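Local structure of 2-hydroxyisobutanoyl-CoA mutase large subunit (Aquincola tertiaricarbonis, 4R3U) at residues A[42-47]-A[57-62]; A[237-242]-A[538-543]; A[530-535]-A[562-567]. The protein catalyses, with a small cobalamin-binding subunit, the reversible isomerisation of 2-hydroxyisobutanoyl-CoA to (3S)-3-hydroxybutanoyl-CoA. One frame throughout, in Å; residues are numbered along the deposited sequence.

Contact 1: residues A[42-47]-A[57-62]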
# COMPACT_ATOMS: atom_id res chain seq x y z
N ALA A 42 18.74 -1.51 -24.56
CA ALA A 42 18.45 -2.29 -23.36
C ALA A 42 17.20 -3.18 -23.58
O ALA A 42 16.08 -2.66 -23.60
CB ALA A 42 18.22 -1.37 -22.18
N PRO A 43 17.38 -4.52 -23.77
CA PRO A 43 16.21 -5.39 -23.98
C PRO A 43 15.35 -5.54 -22.73
O PRO A 43 15.78 -5.20 -21.64
CB PRO A 43 16.83 -6.72 -24.41
CG PRO A 43 18.16 -6.73 -23.79
CD PRO A 43 18.64 -5.30 -23.83
N GLU A 44 14.13 -6.06 -22.90
CA GLU A 44 13.22 -6.29 -21.79
C GLU A 44 13.65 -7.47 -20.96
O GLU A 44 14.45 -8.27 -21.44
CB GLU A 44 11.77 -6.42 -22.27
CG GLU A 44 11.26 -5.09 -22.77
CD GLU A 44 9.93 -5.07 -23.48
OE1 GLU A 44 9.71 -5.91 -24.38
OE2 GLU A 44 9.13 -4.15 -23.19
N ARG A 45 13.17 -7.56 -19.70
CA ARG A 45 13.55 -8.64 -18.78
C ARG A 45 13.13 -10.04 -19.26
O ARG A 45 13.84 -11.02 -18.99
CB ARG A 45 13.00 -8.39 -17.38
CG ARG A 45 13.65 -7.23 -16.65
CD ARG A 45 13.00 -6.97 -15.30
NE ARG A 45 11.69 -6.31 -15.40
CZ ARG A 45 10.52 -6.90 -15.19
NH1 ARG A 45 10.46 -8.20 -14.90
NH2 ARG A 45 9.38 -6.21 -15.30
N LYS A 46 11.97 -10.12 -19.94
CA LYS A 46 11.35 -11.35 -20.44
C LYS A 46 10.91 -11.20 -21.90
O LYS A 46 10.55 -10.10 -22.31
CB LYS A 46 10.13 -11.68 -19.59
CG LYS A 46 10.47 -12.32 -18.26
CD LYS A 46 9.34 -12.15 -17.28
CE LYS A 46 9.49 -12.98 -16.02
NZ LYS A 46 10.69 -12.62 -15.23
N GLU A 47 10.93 -12.31 -22.69
CA GLU A 47 10.49 -12.31 -24.09
C GLU A 47 8.98 -12.16 -24.14
O GLU A 47 8.47 -11.50 -25.04
CB GLU A 47 10.92 -13.59 -24.82
CG GLU A 47 12.39 -13.62 -25.16
CD GLU A 47 12.76 -13.02 -26.50
OE1 GLU A 47 13.32 -13.77 -27.34
OE2 GLU A 47 12.50 -11.81 -26.72
N VAL A 57 0.58 -11.04 -21.04
CA VAL A 57 0.30 -9.61 -21.12
C VAL A 57 1.07 -8.91 -22.23
O VAL A 57 2.22 -9.29 -22.53
CB VAL A 57 0.41 -8.87 -19.76
CG1 VAL A 57 -0.59 -9.43 -18.77
CG2 VAL A 57 1.83 -8.91 -19.20
N GLN A 58 0.43 -7.90 -22.87
CA GLN A 58 1.07 -7.10 -23.92
C GLN A 58 1.91 -5.97 -23.25
O GLN A 58 1.65 -5.63 -22.09
CB GLN A 58 0.01 -6.46 -24.85
CG GLN A 58 -0.87 -7.47 -25.63
CD GLN A 58 -2.07 -6.83 -26.30
OE1 GLN A 58 -2.17 -5.61 -26.45
NE2 GLN A 58 -3.03 -7.62 -26.70
N ARG A 59 2.90 -5.40 -23.98
CA ARG A 59 3.74 -4.29 -23.55
C ARG A 59 2.86 -3.12 -23.13
O ARG A 59 3.09 -2.51 -22.08
CB ARG A 59 4.71 -3.88 -24.67
CG ARG A 59 5.56 -2.64 -24.39
CD ARG A 59 6.59 -2.36 -25.48
NE ARG A 59 7.52 -3.48 -25.64
CZ ARG A 59 7.45 -4.39 -26.61
NH1 ARG A 59 6.54 -4.29 -27.57
NH2 ARG A 59 8.31 -5.40 -26.63
N THR A 60 1.82 -2.83 -23.94
CA THR A 60 0.82 -1.79 -23.72
C THR A 60 -0.49 -2.21 -24.40
O THR A 60 -0.49 -3.03 -25.32
CB THR A 60 1.35 -0.39 -24.13
OG1 THR A 60 0.88 0.59 -23.19
CG2 THR A 60 0.99 0.02 -25.58
N TYR A 61 -1.61 -1.64 -23.92
CA TYR A 61 -2.94 -1.88 -24.46
C TYR A 61 -3.51 -0.55 -25.00
O TYR A 61 -3.32 0.51 -24.39
CB TYR A 61 -3.86 -2.52 -23.39
CG TYR A 61 -3.49 -3.94 -23.02
CD1 TYR A 61 -2.41 -4.20 -22.17
CD2 TYR A 61 -4.23 -5.02 -23.48
CE1 TYR A 61 -2.04 -5.51 -21.86
CE2 TYR A 61 -3.89 -6.33 -23.14
CZ TYR A 61 -2.80 -6.57 -22.33
OH TYR A 61 -2.44 -7.86 -22.02
N THR A 62 -4.16 -0.60 -26.17
CA THR A 62 -4.78 0.57 -26.81
C THR A 62 -6.28 0.31 -26.92
O THR A 62 -6.74 -0.76 -26.52
CB THR A 62 -4.13 0.86 -28.16
OG1 THR A 62 -4.38 -0.23 -29.08
CG2 THR A 62 -2.63 1.17 -28.03

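Contact 2: residues A[237-242]-A[538-543]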
# COMPACT_ATOMS: atom_id res chain seq x y z
N ILE A 237 -30.27 -22.66 2.53
CA ILE A 237 -30.70 -21.70 1.50
C ILE A 237 -32.19 -21.50 1.48
O ILE A 237 -32.61 -20.36 1.61
CB ILE A 237 -30.06 -21.98 0.11
CG1 ILE A 237 -28.56 -21.60 0.13
CG2 ILE A 237 -30.82 -21.26 -1.03
CD1 ILE A 237 -27.72 -22.24 -0.97
N THR A 238 -32.98 -22.60 1.37
CA THR A 238 -34.46 -22.54 1.35
C THR A 238 -35.07 -21.98 2.64
O THR A 238 -36.01 -21.20 2.55
CB THR A 238 -35.08 -23.88 0.98
OG1 THR A 238 -34.74 -24.86 1.97
CG2 THR A 238 -34.64 -24.36 -0.40
N TYR A 239 -34.53 -22.36 3.82
CA TYR A 239 -35.02 -21.87 5.11
C TYR A 239 -34.83 -20.33 5.19
O TYR A 239 -35.79 -19.61 5.51
CB TYR A 239 -34.32 -22.58 6.31
CG TYR A 239 -34.63 -21.93 7.64
CD1 TYR A 239 -35.79 -22.24 8.34
CD2 TYR A 239 -33.80 -20.93 8.17
CE1 TYR A 239 -36.13 -21.58 9.52
CE2 TYR A 239 -34.14 -20.25 9.34
CZ TYR A 239 -35.29 -20.60 10.02
OH TYR A 239 -35.62 -19.95 11.19
N SER A 240 -33.59 -19.86 4.95
CA SER A 240 -33.22 -18.44 4.97
C SER A 240 -34.08 -17.60 4.04
O SER A 240 -34.48 -16.50 4.43
CB SER A 240 -31.75 -18.26 4.62
OG SER A 240 -30.94 -18.72 5.68
N ALA A 241 -34.36 -18.10 2.81
CA ALA A 241 -35.16 -17.41 1.80
C ALA A 241 -36.57 -17.14 2.31
O ALA A 241 -37.10 -16.05 2.11
CB ALA A 241 -35.22 -18.22 0.52
N LYS A 242 -37.14 -18.11 3.03
CA LYS A 242 -38.49 -18.03 3.57
C LYS A 242 -38.59 -17.44 4.99
O LYS A 242 -39.66 -16.97 5.37
CB LYS A 242 -39.18 -19.42 3.49
CG LYS A 242 -39.46 -19.94 2.07
CD LYS A 242 -40.91 -19.65 1.65
CE LYS A 242 -41.41 -20.57 0.56
NZ LYS A 242 -42.88 -20.43 0.36
N ASN A 538 -37.08 -30.01 5.24
CA ASN A 538 -36.01 -29.11 5.67
C ASN A 538 -35.56 -29.45 7.11
O ASN A 538 -36.40 -29.65 8.00
CB ASN A 538 -36.41 -27.65 5.52
CG ASN A 538 -35.24 -26.67 5.55
OD1 ASN A 538 -34.45 -26.63 6.49
ND2 ASN A 538 -35.13 -25.83 4.53
N LEU A 539 -34.23 -29.52 7.33
CA LEU A 539 -33.61 -29.87 8.62
C LEU A 539 -33.60 -28.72 9.61
O LEU A 539 -33.46 -28.96 10.80
CB LEU A 539 -32.17 -30.36 8.42
CG LEU A 539 -31.99 -31.75 7.81
CD1 LEU A 539 -30.56 -31.96 7.40
CD2 LEU A 539 -32.40 -32.82 8.77
N MET A 540 -33.71 -27.48 9.12
CA MET A 540 -33.64 -26.27 9.94
C MET A 540 -34.61 -26.13 11.11
O MET A 540 -34.12 -25.93 12.23
CB MET A 540 -33.55 -25.00 9.09
CG MET A 540 -32.21 -24.84 8.38
SD MET A 540 -30.79 -24.79 9.49
CE MET A 540 -31.21 -23.39 10.54
N PRO A 541 -35.95 -26.23 10.92
CA PRO A 541 -36.87 -26.07 12.07
C PRO A 541 -36.58 -26.91 13.31
O PRO A 541 -36.60 -26.38 14.42
CB PRO A 541 -38.24 -26.39 11.47
CG PRO A 541 -38.10 -26.10 10.05
CD PRO A 541 -36.71 -26.46 9.67
N LEU A 542 -36.30 -28.21 13.11
CA LEU A 542 -36.02 -29.14 14.21
C LEU A 542 -34.67 -28.94 14.85
O LEU A 542 -34.56 -29.17 16.05
CB LEU A 542 -36.26 -30.60 13.78
CG LEU A 542 -36.42 -31.66 14.86
CD1 LEU A 542 -37.40 -31.23 15.92
CD2 LEU A 542 -36.86 -32.92 14.25
N THR A 543 -33.64 -28.52 14.07
CA THR A 543 -32.30 -28.22 14.59
C THR A 543 -32.41 -26.97 15.51
O THR A 543 -31.73 -26.92 16.55
CB THR A 543 -31.26 -28.04 13.47
OG1 THR A 543 -31.38 -29.09 12.52
CG2 THR A 543 -29.83 -28.01 14.00

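Contact 3: residues A[530-535]-A[562-567]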
# COMPACT_ATOMS: atom_id res chain seq x y z
N ALA A 530 -35.68 -38.94 11.05
CA ALA A 530 -36.87 -39.09 10.22
C ALA A 530 -37.00 -37.95 9.18
O ALA A 530 -37.40 -38.20 8.04
CB ALA A 530 -38.11 -39.16 11.09
N VAL A 531 -36.66 -36.71 9.59
CA VAL A 531 -36.65 -35.51 8.76
C VAL A 531 -35.51 -35.65 7.75
O VAL A 531 -35.72 -35.33 6.57
CB VAL A 531 -36.51 -34.23 9.61
CG1 VAL A 531 -36.30 -32.99 8.75
CG2 VAL A 531 -37.72 -34.04 10.53
N ALA A 532 -34.32 -36.15 8.20
CA ALA A 532 -33.15 -36.35 7.33
C ALA A 532 -33.40 -37.47 6.32
O ALA A 532 -32.93 -37.38 5.19
CB ALA A 532 -31.92 -36.65 8.17
N LYS A 533 -34.20 -38.51 6.71
CA LYS A 533 -34.55 -39.63 5.83
C LYS A 533 -35.46 -39.20 4.66
O LYS A 533 -35.55 -39.91 3.66
CB LYS A 533 -35.17 -40.79 6.62
CG LYS A 533 -34.15 -41.73 7.24
CD LYS A 533 -34.86 -42.96 7.79
CE LYS A 533 -33.95 -43.96 8.45
NZ LYS A 533 -33.23 -44.80 7.45
N ASP A 534 -36.11 -38.03 4.79
CA ASP A 534 -36.96 -37.48 3.73
C ASP A 534 -36.18 -36.32 3.10
O ASP A 534 -36.07 -35.26 3.72
CB ASP A 534 -38.30 -37.01 4.31
CG ASP A 534 -39.35 -36.57 3.28
OD1 ASP A 534 -38.98 -36.40 2.10
OD2 ASP A 534 -40.53 -36.41 3.67
N GLU A 535 -35.63 -36.54 1.87
CA GLU A 535 -34.82 -35.57 1.12
C GLU A 535 -35.56 -34.26 0.79
O GLU A 535 -34.93 -33.24 0.57
CB GLU A 535 -34.24 -36.18 -0.19
CG GLU A 535 -33.41 -37.45 -0.10
CD GLU A 535 -32.00 -37.33 0.45
OE1 GLU A 535 -31.23 -36.47 -0.05
OE2 GLU A 535 -31.72 -37.97 1.49
N GLY A 562 -25.05 -41.93 11.80
CA GLY A 562 -25.71 -43.24 11.85
C GLY A 562 -26.52 -43.60 10.61
O GLY A 562 -26.62 -44.79 10.27
N ILE A 563 -27.09 -42.58 9.92
CA ILE A 563 -27.86 -42.80 8.68
C ILE A 563 -27.09 -42.40 7.39
O ILE A 563 -27.40 -42.92 6.32
CB ILE A 563 -29.31 -42.22 8.71
CG1 ILE A 563 -29.33 -40.68 8.87
CG2 ILE A 563 -30.19 -42.92 9.76
CD1 ILE A 563 -30.36 -40.01 7.99
N TRP A 564 -26.13 -41.47 7.51
CA TRP A 564 -25.38 -40.92 6.38
C TRP A 564 -23.94 -41.41 6.22
O TRP A 564 -23.41 -41.40 5.10
CB TRP A 564 -25.40 -39.38 6.42
CG TRP A 564 -26.72 -38.78 6.03
CD1 TRP A 564 -27.70 -39.37 5.29
CD2 TRP A 564 -27.18 -37.45 6.33
NE1 TRP A 564 -28.75 -38.50 5.12
CE2 TRP A 564 -28.46 -37.31 5.75
CE3 TRP A 564 -26.63 -36.36 7.03
CZ2 TRP A 564 -29.20 -36.12 5.85
CZ3 TRP A 564 -27.37 -35.19 7.14
CH2 TRP A 564 -28.65 -35.08 6.57
N GLY A 565 -23.32 -41.79 7.33
CA GLY A 565 -21.92 -42.21 7.32
C GLY A 565 -21.02 -41.00 7.29
O GLY A 565 -21.45 -39.88 7.58
N THR A 566 -19.75 -41.21 6.97
CA THR A 566 -18.76 -40.13 6.90
C THR A 566 -18.05 -40.17 5.58
O THR A 566 -18.02 -41.22 4.93
CB THR A 566 -17.78 -40.20 8.07
OG1 THR A 566 -17.04 -41.42 8.02
CG2 THR A 566 -18.46 -40.05 9.42
N TYR A 567 -17.48 -39.03 5.18
CA TYR A 567 -16.74 -38.93 3.93
C TYR A 567 -15.23 -39.06 4.23
O TYR A 567 -14.77 -38.65 5.30
CB TYR A 567 -17.03 -37.57 3.27
CG TYR A 567 -16.29 -37.30 1.98
CD1 TYR A 567 -16.81 -37.72 0.75
CD2 TYR A 567 -15.06 -36.64 1.98
CE1 TYR A 567 -16.13 -37.47 -0.44
CE2 TYR A 567 -14.36 -36.42 0.79
CZ TYR A 567 -14.90 -36.82 -0.42
OH TYR A 567 -14.23 -36.56 -1.60

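Contact 1: residues A[42-47]-A[57-62]
Glu44 and Arg59 face each other from two irregular loops, and the nearest CA atoms, those of Glu44 and Arg59, are 9.8 Å apart. The loop with Glu44 follows helix 34-41. The loop with Arg59 follows strand 56-57, one half of a small antiparallel pair with strand 49-50. The gap is bridged by side chains alone. Glu44 sends an extended chain across. Arg59 leaves its backbone with CG anti to the backbone N (chi1 175°) and bends at chi3, which turns the side of the guanidinium, NE and NH2, to the carboxylate. The grip is side-on and two-pronged. NH2 of Arg59 donates to OE1 of Glu44 at 2.7 Å, and NE of Arg59 donates to OE2 of Glu44 at 3.0 Å. Both bonds are fairly straight. The two flat groups are nearly coplanar, with 16° between their planes, and each carboxylate oxygen is met on its syn side, though 26° out of the carboxylate plane. Val35 and Leu39 of helix 34-41 pack against Arg59, and Leu39 also touches Glu44. OE2 of Glu44 has a second cationic partner, Arg92 of the second large subunit, so the pair belongs to the subunit interface. A bound acyl-CoA touches nearby Ala42. It lies about 7 Å from the Glu44 side chain, so the pair is a neighbour of the ligand and not part of its direct contacts. Two bonds to one guanidinium fix the rotation of the carboxylate. With two arginines beside it, Glu44 is probably held in its charged form.

Contact 2: residues A[237-242]-A[538-543]
Tyr239 and Met540 form the apolar half of this contact, and Thr238 and Asn538 the polar half. It joins an outer helix of the TIM barrel, 226-243, to the Asx turn that leads into helix 540-549. In sequence, helix 226-243 follows strand 206-208 and precedes strand 247-248, neighbours in the parallel sheet. The Tyr239 and Met540 side chains run at about a right angle to each other. CB of Met540 lies 3.6 Å from CG of Tyr239, at the root of the ring, and CG of Met540 is 3.7 Å from CB of Tyr239. The Met540 chain then bends at chi2 and chi3. On the polar side, Thr238 and Asn538 pass each other in opposite directions. ND2 of Asn538 comes within 2.8 Å of OG1 of Thr238 and also lies 3.8 Å from CB of Tyr239.

The second shell sets these groups in place. ND2 of Asn538 donates to the backbone O of Asp235, one turn earlier on helix 226-243. The carboxylate of Asp235 accepts from Leu539 N, so one residue holds both side chain and backbone of the turn. OG1 of Thr238 is hydrogen-bonded to the backbone O of Arg234. Helix 183-196 closes the apolar side: Val191 touches Tyr239, while Trp184 and Leu187 touch Met540. The Met540 side chain is about 8 Å from that of Val208, which binds the acyl-CoA, so the contact is near the substrate site but not in it.

Asn538 has CG anti to its own N (chi1 -163°), which carries the amide across to the helix and lets its oxygen reach the N of Met540, two residues on. OD1 of Asn538 accepts this capping bond from Met540 N at 2.9 Å, in the carbonyl plane, with an N-H...O angle of 160°.

Contact 3: residues A[530-535]-A[562-567]
Ile563 meets Ala532 and Lys533 where two helices, 518-532 and 553-564, come together near their C-terminal ends. The nearest CA atoms, of Lys533 and Ile563, are 7.9 Å apart. No hydrogen bond joins the two segments. The Ile563 side chain starts with CB directed at the other segment and divides there. The short branch, CG2, touches the lysine: it lies 4.1 Å from CE of Lys533, near the far end of that aliphatic chain. The long branch starts at CG1, set between the backbone N and the carbonyl carbon (chi1 63°), and it carries the terminal methyl to the alanine. There CD1 of Ile563 packs on CB of Ala532 at 3.7 Å. The same methyl lies over one face of the Trp564 ring, displaced toward the rim. Ala532 is thus touched twice, since its CB also lies 3.6 Å from CZ2 of Trp564. Ile563 and Trp564, adjacent in sequence, both rest on this methyl, with Leu539 and Leu560 also against Ala532.

Trp564 also faces the barrel. It packs on Pro228, Arg231 and Ile232 of helix 226-243 and meets the ring of Tyr224 edge-to-face. Arg231 is hydrogen-bonded through its guanidinium to the backbone O atoms of Val531 and Ala532, so these carbonyls have a cationic partner. Just past Trp564, the chain leaves the helix at Gly565, with positive phi. The arrangement is an apolar junction of two helices near their C-terminal ends, on the outside of the TIM barrel.

In the fold
Contact 1 comes first along the chain and stands apart. Its centre is 54 Å from that of contact 2 and 57 Å from that of contact 3, across the centre of the chain. Contacts 2 and 3 are neighbours, with centres 16 Å apart, and their segments alternate in sequence. Contact 3 joins helices 518-532 and 553-564; helix 540-549, which comes between them in the chain, belongs to contact 2. Leu539 packs on Val531, Ala532 and Trp564. Helix 226-243 of the barrel, some 300 residues earlier, supplies one side of contact 2 and also packs on Trp564. Contact 1 lies at a subunit interface, while contacts 2 and 3, which no other protein chain touches, join helices within one chain.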